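Ornithine carbamoyltransferase (Giardia intestinalis, PDB 3GRF) probably transfers the carbamoyl group of carbamoyl phosphate to ornithine to give citrulline, or runs this reaction in reverse in the arginine degradation pathway. Local coordinates at residues 165-170 / 226-231; 140-145 / 183-188; 130-135 / 202-207. All coordinates share one frame; numbering follows the deposited sequence.

Contact 1 (165-170 / 226-231); sequences AYCGDS and HDCKKG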
loop_
_atom_site.group_PDB
_atom_site.type_symbol
_atom_site.label_atom_id
_atom_site.label_comp_id
_atom_site.label_asym_id
_atom_site.label_seq_id
_atom_site.Cartn_x
_atom_site.Cartn_y
_atom_site.Cartn_z
ATOM N N ALA A 165 -17.781 -14.932 30.054
ATOM C CA ALA A 165 -16.733 -14.606 31.055
ATOM C C ALA A 165 -15.382 -14.211 30.441
ATOM O O ALA A 165 -14.955 -14.846 29.491
ATOM C CB ALA A 165 -16.531 -15.779 32.042
ATOM N N TYR A 166 -14.744 -13.169 30.996
ATOM C CA TYR A 166 -13.431 -12.721 30.578
ATOM C C TYR A 166 -12.499 -13.181 31.703
ATOM O O TYR A 166 -12.837 -12.999 32.871
ATOM C CB TYR A 166 -13.306 -11.184 30.400
ATOM C CG TYR A 166 -11.871 -10.870 30.068
ATOM C CD1 TYR A 166 -10.920 -10.582 31.087
ATOM C CD2 TYR A 166 -11.427 -10.978 28.773
ATOM C CE1 TYR A 166 -9.576 -10.413 30.758
ATOM C CE2 TYR A 166 -10.093 -10.797 28.433
ATOM C CZ TYR A 166 -9.169 -10.535 29.443
ATOM O OH TYR A 166 -7.853 -10.348 29.126
ATOM N N CYS A 167 -11.381 -13.840 31.362
ATOM C CA CYS A 167 -10.429 -14.321 32.390
ATOM C C CYS A 167 -9.106 -13.649 32.152
ATOM O O CYS A 167 -8.688 -13.541 31.014
ATOM C CB CYS A 167 -10.250 -15.851 32.384
ATOM S SG CYS A 167 -11.537 -16.739 33.262
ATOM N N GLY A 168 -8.437 -13.221 33.225
ATOM C CA GLY A 168 -7.108 -12.670 33.048
ATOM C C GLY A 168 -6.958 -11.254 33.534
ATOM O O GLY A 168 -7.723 -10.791 34.393
ATOM N N ASP A 169 -5.937 -10.595 33.007
ATOM C CA ASP A 169 -5.674 -9.186 33.248
ATOM C C ASP A 169 -6.795 -8.328 32.734
ATOM O O ASP A 169 -7.035 -8.238 31.503
ATOM C CB ASP A 169 -4.394 -8.739 32.564
ATOM C CG ASP A 169 -3.981 -7.350 32.985
ATOM O OD1 ASP A 169 -4.734 -6.698 33.757
ATOM O OD2 ASP A 169 -2.894 -6.929 32.551
ATOM N N SER A 170 -7.477 -7.685 33.680
ATOM C CA SER A 170 -8.736 -7.072 33.350
ATOM C C SER A 170 -8.688 -5.577 33.439
ATOM O O SER A 170 -9.711 -4.897 33.286
ATOM C CB SER A 170 -9.872 -7.708 34.164
ATOM O OG SER A 170 -9.991 -9.086 33.788
ATOM N N HIS A 226 -13.012 -13.061 41.650
ATOM C CA HIS A 226 -11.569 -13.203 41.877
ATOM C C HIS A 226 -11.096 -14.664 41.951
ATOM O O HIS A 226 -10.057 -14.965 42.531
ATOM C CB HIS A 226 -11.114 -12.327 43.067
ATOM C CG HIS A 226 -11.268 -10.856 42.803
ATOM N ND1 HIS A 226 -11.794 -9.978 43.726
ATOM C CD2 HIS A 226 -10.997 -10.120 41.700
ATOM C CE1 HIS A 226 -11.816 -8.762 43.209
ATOM N NE2 HIS A 226 -11.344 -8.826 41.976
ATOM N N ASP A 227 -11.890 -15.539 41.322
ATOM C CA ASP A 227 -11.652 -16.976 41.170
ATOM C C ASP A 227 -12.264 -17.325 39.820
ATOM O O ASP A 227 -13.495 -17.232 39.667
ATOM C CB ASP A 227 -12.355 -17.745 42.310
ATOM C CG ASP A 227 -11.878 -19.208 42.450
ATOM O OD1 ASP A 227 -10.892 -19.458 43.186
ATOM O OD2 ASP A 227 -12.492 -20.119 41.851
ATOM N N CYS A 228 -11.435 -17.577 38.822
ATOM C CA CYS A 228 -11.896 -17.838 37.467
ATOM C C CYS A 228 -12.844 -19.043 37.345
ATOM O O CYS A 228 -13.771 -19.018 36.539
ATOM C CB CYS A 228 -10.662 -18.005 36.582
ATOM S SG CYS A 228 -11.008 -18.027 34.802
ATOM N N LYS A 229 -12.610 -20.084 38.144
ATOM C CA LYS A 229 -13.486 -21.278 38.115
ATOM C C LYS A 229 -14.884 -20.968 38.614
ATOM O O LYS A 229 -15.905 -21.402 38.034
ATOM C CB LYS A 229 -12.883 -22.422 38.945
ATOM C CG LYS A 229 -12.145 -23.400 38.052
ATOM C CD LYS A 229 -11.202 -24.339 38.788
ATOM C CE LYS A 229 -9.854 -24.270 38.067
ATOM N NZ LYS A 229 -8.739 -24.964 38.766
ATOM N N LYS A 230 -14.923 -20.187 39.696
ATOM C CA LYS A 230 -16.171 -19.751 40.269
ATOM C C LYS A 230 -16.804 -18.828 39.258
ATOM O O LYS A 230 -18.013 -18.870 39.055
ATOM C CB LYS A 230 -15.959 -19.047 41.622
ATOM C CG LYS A 230 -15.228 -19.891 42.659
ATOM C CD LYS A 230 -16.021 -20.046 43.942
ATOM C CE LYS A 230 -15.437 -21.164 44.851
ATOM N NZ LYS A 230 -15.949 -22.548 44.543
ATOM N N GLY A 231 -15.976 -18.005 38.621
ATOM C CA GLY A 231 -16.478 -17.037 37.649
ATOM C C GLY A 231 -16.983 -17.655 36.375
ATOM O O GLY A 231 -17.920 -17.135 35.749
#
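A disulfide between C228 and C167, with G231 lying over A165 beside it, joins the start of helix 228-232 to the end of strand 164-167. D227 stands at the N-cap of this helix, where aspartate is a common choice because its short carboxylate can turn back toward amides that still lack a helical partner; its capping bond to K230 N is doubtful in the model. The first regular turn is clearer, since D227 O accepts G231 N at 2.8 Å.

C228 follows as the first helical residue and faces the strand. Its SG is anti to the backbone N (chi1 -169°), which carries the sulfur away from the helix to C228 SG–C167 SG, 2.1 Å. The twist about the S–S bond, 86°, is near its preferred value. The angle at C228 SG, however, is opened to about 140°, far beyond normal, with C228 CB 3.7 Å from C167 SG; the bridge is strained or that sulfur imperfectly placed in the model. Both cysteines also touch C192 of strand 188-192, and C228 packs on V269.

After the exposed K229 and K230, G231 brings the backbone back to the strand. G231 O approaches A165 CB at 4.2 Å, a loose contact that the small methyl leaves; a side chain on G231 would crowd D227 O of its own helix rather than the strand.

A165 and C167 point toward the helix, whereas Y166 between them points away, and its OH is hydrogen-bonded to D241. Beyond C167, G168 adopts a positive phi that suits glycine, and its carbonyl accepts from S170 OG. A short helix following strand 221-225 and covering the central strand 164-167, before the chain enters strand 237-240, forms part of the long crossover of a Rossmann-like domain, here covalently stitched to its sheet.

Contact 2 (140-145 / 183-188); sequences CDFMTI and ALLGME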
loop_
_atom_site.group_PDB
_atom_site.type_symbol
_atom_site.label_atom_id
_atom_site.label_comp_id
_atom_site.label_asym_id
_atom_site.label_seq_id
_atom_site.Cartn_x
_atom_site.Cartn_y
_atom_site.Cartn_z
ATOM N N CYS A 140 -16.486 -8.010 15.818
ATOM C CA CYS A 140 -15.972 -9.309 15.395
ATOM C C CYS A 140 -16.432 -10.400 16.310
ATOM O O CYS A 140 -17.038 -11.377 15.897
ATOM C CB CYS A 140 -14.444 -9.297 15.433
ATOM S SG CYS A 140 -13.786 -10.885 14.859
ATOM N N ASP A 141 -16.120 -10.229 17.584
ATOM C CA ASP A 141 -16.421 -11.216 18.628
ATOM C C ASP A 141 -17.904 -11.476 18.870
ATOM O O ASP A 141 -18.350 -12.616 18.871
ATOM C CB ASP A 141 -15.748 -10.750 19.899
ATOM C CG ASP A 141 -14.235 -10.722 19.764
ATOM O OD1 ASP A 141 -13.542 -10.050 20.571
ATOM O OD2 ASP A 141 -13.748 -11.387 18.839
ATOM N N PHE A 142 -18.700 -10.427 19.015
ATOM C CA PHE A 142 -20.130 -10.672 19.199
ATOM C C PHE A 142 -20.793 -11.263 17.961
ATOM O O PHE A 142 -21.664 -12.122 18.063
ATOM C CB PHE A 142 -20.826 -9.424 19.722
ATOM C CG PHE A 142 -20.331 -9.019 21.058
ATOM C CD1 PHE A 142 -19.488 -7.910 21.198
ATOM C CD2 PHE A 142 -20.641 -9.784 22.188
ATOM C CE1 PHE A 142 -19.024 -7.544 22.425
ATOM C CE2 PHE A 142 -20.170 -9.398 23.462
ATOM C CZ PHE A 142 -19.355 -8.283 23.553
ATOM N N MET A 143 -20.338 -10.847 16.792
ATOM C CA MET A 143 -20.696 -11.540 15.558
ATOM C C MET A 143 -20.349 -13.044 15.567
ATOM O O MET A 143 -21.155 -13.881 15.143
ATOM C CB MET A 143 -20.057 -10.850 14.385
ATOM C CG MET A 143 -20.297 -11.571 13.026
ATOM S SD MET A 143 -18.851 -11.387 11.873
ATOM C CE MET A 143 -19.426 -12.467 10.573
ATOM N N THR A 144 -19.158 -13.384 16.045
ATOM C CA THR A 144 -18.704 -14.768 16.151
ATOM C C THR A 144 -19.568 -15.531 17.147
ATOM O O THR A 144 -19.949 -16.680 16.893
ATOM C CB THR A 144 -17.193 -14.829 16.597
ATOM O OG1 THR A 144 -16.377 -14.140 15.635
ATOM C CG2 THR A 144 -16.722 -16.289 16.781
ATOM N N ILE A 145 -19.874 -14.896 18.285
ATOM C CA ILE A 145 -20.749 -15.515 19.275
ATOM C C ILE A 145 -22.139 -15.777 18.623
ATOM O O ILE A 145 -22.635 -16.898 18.685
ATOM C CB ILE A 145 -20.851 -14.657 20.575
ATOM C CG1 ILE A 145 -19.540 -14.749 21.370
ATOM C CG2 ILE A 145 -22.038 -15.068 21.493
ATOM C CD1 ILE A 145 -19.327 -13.569 22.388
ATOM N N ALA A 183 -22.848 -5.180 28.137
ATOM C CA ALA A 183 -23.844 -4.289 28.726
ATOM C C ALA A 183 -24.878 -3.870 27.685
ATOM O O ALA A 183 -26.063 -3.849 27.973
ATOM C CB ALA A 183 -23.170 -3.089 29.244
ATOM N N LEU A 184 -24.375 -3.486 26.503
ATOM C CA LEU A 184 -25.132 -3.003 25.338
ATOM C C LEU A 184 -26.107 -4.079 24.860
ATOM O O LEU A 184 -27.255 -3.794 24.538
ATOM C CB LEU A 184 -24.140 -2.650 24.176
ATOM C CG LEU A 184 -24.131 -1.263 23.506
ATOM C CD1 LEU A 184 -24.687 -0.191 24.433
ATOM C CD2 LEU A 184 -22.722 -0.893 23.069
ATOM N N LEU A 185 -25.591 -5.323 24.838
ATOM C CA LEU A 185 -26.355 -6.462 24.329
ATOM C C LEU A 185 -27.185 -7.192 25.401
ATOM O O LEU A 185 -28.009 -8.036 25.067
ATOM C CB LEU A 185 -25.439 -7.437 23.532
ATOM C CG LEU A 185 -24.901 -6.854 22.205
ATOM C CD1 LEU A 185 -23.794 -7.753 21.698
ATOM C CD2 LEU A 185 -26.005 -6.762 21.064
ATOM N N GLY A 186 -26.983 -6.841 26.671
ATOM C CA GLY A 186 -27.818 -7.351 27.750
ATOM C C GLY A 186 -27.370 -8.722 28.198
ATOM O O GLY A 186 -28.186 -9.567 28.597
ATOM N N MET A 187 -26.054 -8.929 28.173
ATOM C CA MET A 187 -25.463 -10.181 28.601
ATOM C C MET A 187 -24.991 -10.105 30.032
ATOM O O MET A 187 -24.570 -9.049 30.539
ATOM C CB MET A 187 -24.281 -10.552 27.673
ATOM C CG MET A 187 -24.710 -10.861 26.259
ATOM S SD MET A 187 -23.476 -10.755 24.967
ATOM C CE MET A 187 -22.598 -12.291 25.341
ATOM N N GLU A 188 -25.054 -11.257 30.679
ATOM C CA GLU A 188 -24.362 -11.464 31.934
ATOM C C GLU A 188 -22.856 -11.558 31.622
ATOM O O GLU A 188 -22.399 -12.427 30.879
ATOM C CB GLU A 188 -24.901 -12.718 32.613
ATOM C CG GLU A 188 -24.159 -13.089 33.839
ATOM C CD GLU A 188 -25.025 -13.073 35.063
ATOM O OE1 GLU A 188 -25.897 -12.165 35.147
ATOM O OE2 GLU A 188 -24.823 -13.950 35.945
#
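A Met-aromatic and CH-pi cluster forms where helix 135-151, which belongs largely to the carbamoyl phosphate domain, meets the C-terminal end of helix 173-185 from the ornithine-binding domain: F142 is reached by both L185 and M187. The second helix finishes in a Schellman motif whose C-prime residue is G186. Its positive phi is easy for glycine, and M187 N turns back to C182 O while G186 N makes a weak bond to A183 O. That turn leaves L185 as the last helical residue and M187 two positions on, beyond the glycine, both facing the phenyl ring.

L185 CD1 sits over one face of F142. It lies 3.7 Å from F142 CG and 4.1 Å from the ring centroid, 28° off the normal, so one branch of the leucine rests on the inner half of the ring, near CB. M187 works at the outer part: its SD is 3.9 Å from F142 CE2 and approaches obliquely. The thioether chain runs out extended and then bends at its last torsion (chi3 75°), turning CE aside so that sulfur meets the ring. Flexible methionine and branched leucine can mould themselves to a flat aromatic, and no hydrogen bond crosses this buried, apolar seam.

One turn after F142, I145 also points toward the 183-188 segment and, like L185 and M187, touches F159 in the linking loop. On its own helix C140 O accepts both T144 N and T144 OG1, at 2.9 Å each, which settles a buried threonine hydroxyl; OG1 is also bonded to N309.

Around this seam, F142 and M143 lean on helix 18-33, C140 packs on helix 303-322, which M143 also touches at N309, A183 and L184 pack on helix 203-216, and E188 pairs with F164 as the chain enters strand 188-192.

Contact 3 (130-135 / 202-207); sequences DDFGHP and IKEVID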
loop_
_atom_site.group_PDB
_atom_site.type_symbol
_atom_site.label_atom_id
_atom_site.label_comp_id
_atom_site.label_asym_id
_atom_site.label_seq_id
_atom_site.Cartn_x
_atom_site.Cartn_y
_atom_site.Cartn_z
ATOM N N ASP A 130 -6.518 1.052 21.049
ATOM C CA ASP A 130 -5.723 1.929 21.912
ATOM C C ASP A 130 -5.844 1.396 23.316
ATOM O O ASP A 130 -6.387 0.311 23.491
ATOM C CB ASP A 130 -6.151 3.407 21.781
ATOM C CG ASP A 130 -7.563 3.703 22.320
ATOM O OD1 ASP A 130 -8.331 2.791 22.708
ATOM O OD2 ASP A 130 -7.895 4.900 22.354
ATOM N N ASP A 131 -5.381 2.152 24.313
ATOM C CA ASP A 131 -5.417 1.701 25.715
ATOM C C ASP A 131 -6.786 1.763 26.394
ATOM O O ASP A 131 -6.889 1.519 27.594
ATOM C CB ASP A 131 -4.346 2.397 26.561
ATOM C CG ASP A 131 -4.487 3.912 26.598
ATOM O OD1 ASP A 131 -3.616 4.517 27.265
ATOM O OD2 ASP A 131 -5.432 4.480 25.981
ATOM N N PHE A 132 -7.834 2.065 25.627
ATOM C CA PHE A 132 -9.183 2.242 26.201
ATOM C C PHE A 132 -10.287 1.408 25.507
ATOM O O PHE A 132 -11.301 1.090 26.134
ATOM C CB PHE A 132 -9.554 3.731 26.219
ATOM C CG PHE A 132 -10.636 4.094 27.207
ATOM C CD1 PHE A 132 -10.513 3.769 28.547
ATOM C CD2 PHE A 132 -11.765 4.818 26.790
ATOM C CE1 PHE A 132 -11.510 4.113 29.460
ATOM C CE2 PHE A 132 -12.767 5.181 27.691
ATOM C CZ PHE A 132 -12.625 4.830 29.037
ATOM N N GLY A 133 -10.089 1.049 24.238
ATOM C CA GLY A 133 -11.012 0.138 23.533
ATOM C C GLY A 133 -10.491 -0.607 22.309
ATOM O O GLY A 133 -9.329 -0.492 21.960
ATOM N N HIS A 134 -11.374 -1.356 21.643
ATOM C CA HIS A 134 -11.059 -2.084 20.414
ATOM C C HIS A 134 -12.345 -2.532 19.735
ATOM O O HIS A 134 -12.616 -3.731 19.659
ATOM C CB HIS A 134 -10.157 -3.310 20.698
ATOM C CG HIS A 134 -9.469 -3.843 19.475
ATOM N ND1 HIS A 134 -8.680 -4.982 19.482
ATOM C CD2 HIS A 134 -9.487 -3.406 18.196
ATOM C CE1 HIS A 134 -8.237 -5.210 18.260
ATOM N NE2 HIS A 134 -8.703 -4.262 17.466
ATOM N N PRO A 135 -13.130 -1.560 19.238
ATOM C CA PRO A 135 -14.500 -1.757 18.784
ATOM C C PRO A 135 -14.612 -2.591 17.528
ATOM O O PRO A 135 -15.656 -3.221 17.316
ATOM C CB PRO A 135 -15.025 -0.329 18.560
ATOM C CG PRO A 135 -13.776 0.552 18.401
ATOM C CD PRO A 135 -12.675 -0.156 19.128
ATOM N N ILE A 202 -11.331 -0.785 35.573
ATOM C CA ILE A 202 -11.307 0.523 36.218
ATOM C C ILE A 202 -12.748 0.929 36.597
ATOM O O ILE A 202 -13.678 0.596 35.857
ATOM C CB ILE A 202 -10.535 1.499 35.281
ATOM C CG1 ILE A 202 -9.360 2.110 36.014
ATOM C CG2 ILE A 202 -11.403 2.470 34.557
ATOM C CD1 ILE A 202 -8.288 1.104 36.238
ATOM N N LYS A 203 -12.950 1.599 37.740
ATOM C CA LYS A 203 -14.331 1.967 38.164
ATOM C C LYS A 203 -15.141 2.767 37.121
ATOM O O LYS A 203 -16.380 2.607 37.009
ATOM C CB LYS A 203 -14.369 2.640 39.552
ATOM C CG LYS A 203 -15.798 2.937 40.031
ATOM C CD LYS A 203 -16.065 2.558 41.511
ATOM C CE LYS A 203 -17.542 2.795 41.876
ATOM N NZ LYS A 203 -18.062 4.106 41.353
ATOM N N GLU A 204 -14.442 3.593 36.353
ATOM C CA GLU A 204 -15.055 4.385 35.316
ATOM C C GLU A 204 -15.756 3.494 34.290
ATOM O O GLU A 204 -16.867 3.801 33.828
ATOM C CB GLU A 204 -14.042 5.378 34.706
ATOM C CG GLU A 204 -13.399 5.019 33.369
ATOM C CD GLU A 204 -13.198 6.233 32.462
ATOM O OE1 GLU A 204 -14.092 6.523 31.614
ATOM O OE2 GLU A 204 -12.139 6.896 32.589
ATOM N N VAL A 205 -15.132 2.356 34.005
ATOM C CA VAL A 205 -15.590 1.437 32.957
ATOM C C VAL A 205 -16.804 0.635 33.483
ATOM O O VAL A 205 -17.824 0.510 32.806
ATOM C CB VAL A 205 -14.406 0.542 32.440
ATOM C CG1 VAL A 205 -14.896 -0.585 31.584
ATOM C CG2 VAL A 205 -13.362 1.401 31.691
ATOM N N ILE A 206 -16.714 0.149 34.715
ATOM C CA ILE A 206 -17.846 -0.486 35.407
ATOM C C ILE A 206 -19.056 0.467 35.444
ATOM O O ILE A 206 -20.168 0.091 35.009
ATOM C CB ILE A 206 -17.452 -0.926 36.832
ATOM C CG1 ILE A 206 -16.195 -1.790 36.804
ATOM C CG2 ILE A 206 -18.580 -1.707 37.489
ATOM C CD1 ILE A 206 -15.473 -1.897 38.203
ATOM N N ASP A 207 -18.837 1.712 35.875
ATOM C CA ASP A 207 -19.901 2.745 35.896
ATOM C C ASP A 207 -20.561 3.000 34.536
ATOM O O ASP A 207 -21.795 3.033 34.428
ATOM C CB ASP A 207 -19.369 4.089 36.415
ATOM C CG ASP A 207 -18.972 4.045 37.886
ATOM O OD1 ASP A 207 -19.197 3.006 38.556
ATOM O OD2 ASP A 207 -18.438 5.061 38.373
#
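Apolar contact is made by F132, whose ring passes V205 on helix 203-216. F132 CE1 lies 4.0 Å from V205 CG2, the methyl coming obliquely to the ring. Valine suits this inner face of the helix, where it also packs on Y176 and M179 of helix 173-185.

The polar part is an edge contact. E204 OE1 comes to F132 CZ at 3.4 Å, close to the ring plane, and the carboxylate is turned 66° from that plane. Such a meeting of a carboxylate oxygen with the faintly positive hydrogen rim of a phenyl ring can be weakly favourable. F132 CG is anti to the backbone N (chi1 -159°), which sends the ring across the gap to the helix. R180 adds a cation-pi contact with the ring and a hydrogen bond to F132 O.

Hydrogen bonds within the loop fix the shape of the segment that carries the ring. D130 OD1 accepts F132 N at 3.0 Å, from well above the carboxylate plane, and G133 N at 2.9 Å: an Asx turn extended to an Asx motif, for which a short aspartate is well fitted.

On the helix, I202 O takes up V205 N and I206 N in the first turn, and K203 NZ grips both oxygens of D207 at 3.2 Å, one turn on.

The loop ends at the N-cap H134, and P135 begins the helix; together they open an HPLQ sequence. This matches the HPxQ signature that contributes to the carbamoyl phosphate site in related transcarbamoylases, so the contact links a probable active-site loop with a helix of the ornithine-binding region.

In the fold
Contacts 2 and 3 both lie at helix 173-185, whose end takes part in contact 2 and on which V205 of contact 3 packs; contact 1 adjoins its start through Y166 and S170. Centres are 16 to 17 Å apart, nearest atoms about 5 Å. Contact 1 is internal to the Rossmann-like region, whereas contacts 2 and 3 join it to the carbamoyl phosphate region. The HPxQ-like loop of contact 3 leads directly into helix 135-151 of contact 2. In this family the active site lies in the cleft between the domains: contact 3's loop probably borders its carbamoyl phosphate side, and the loop following contact 1's strand probably lies near the ornithine side.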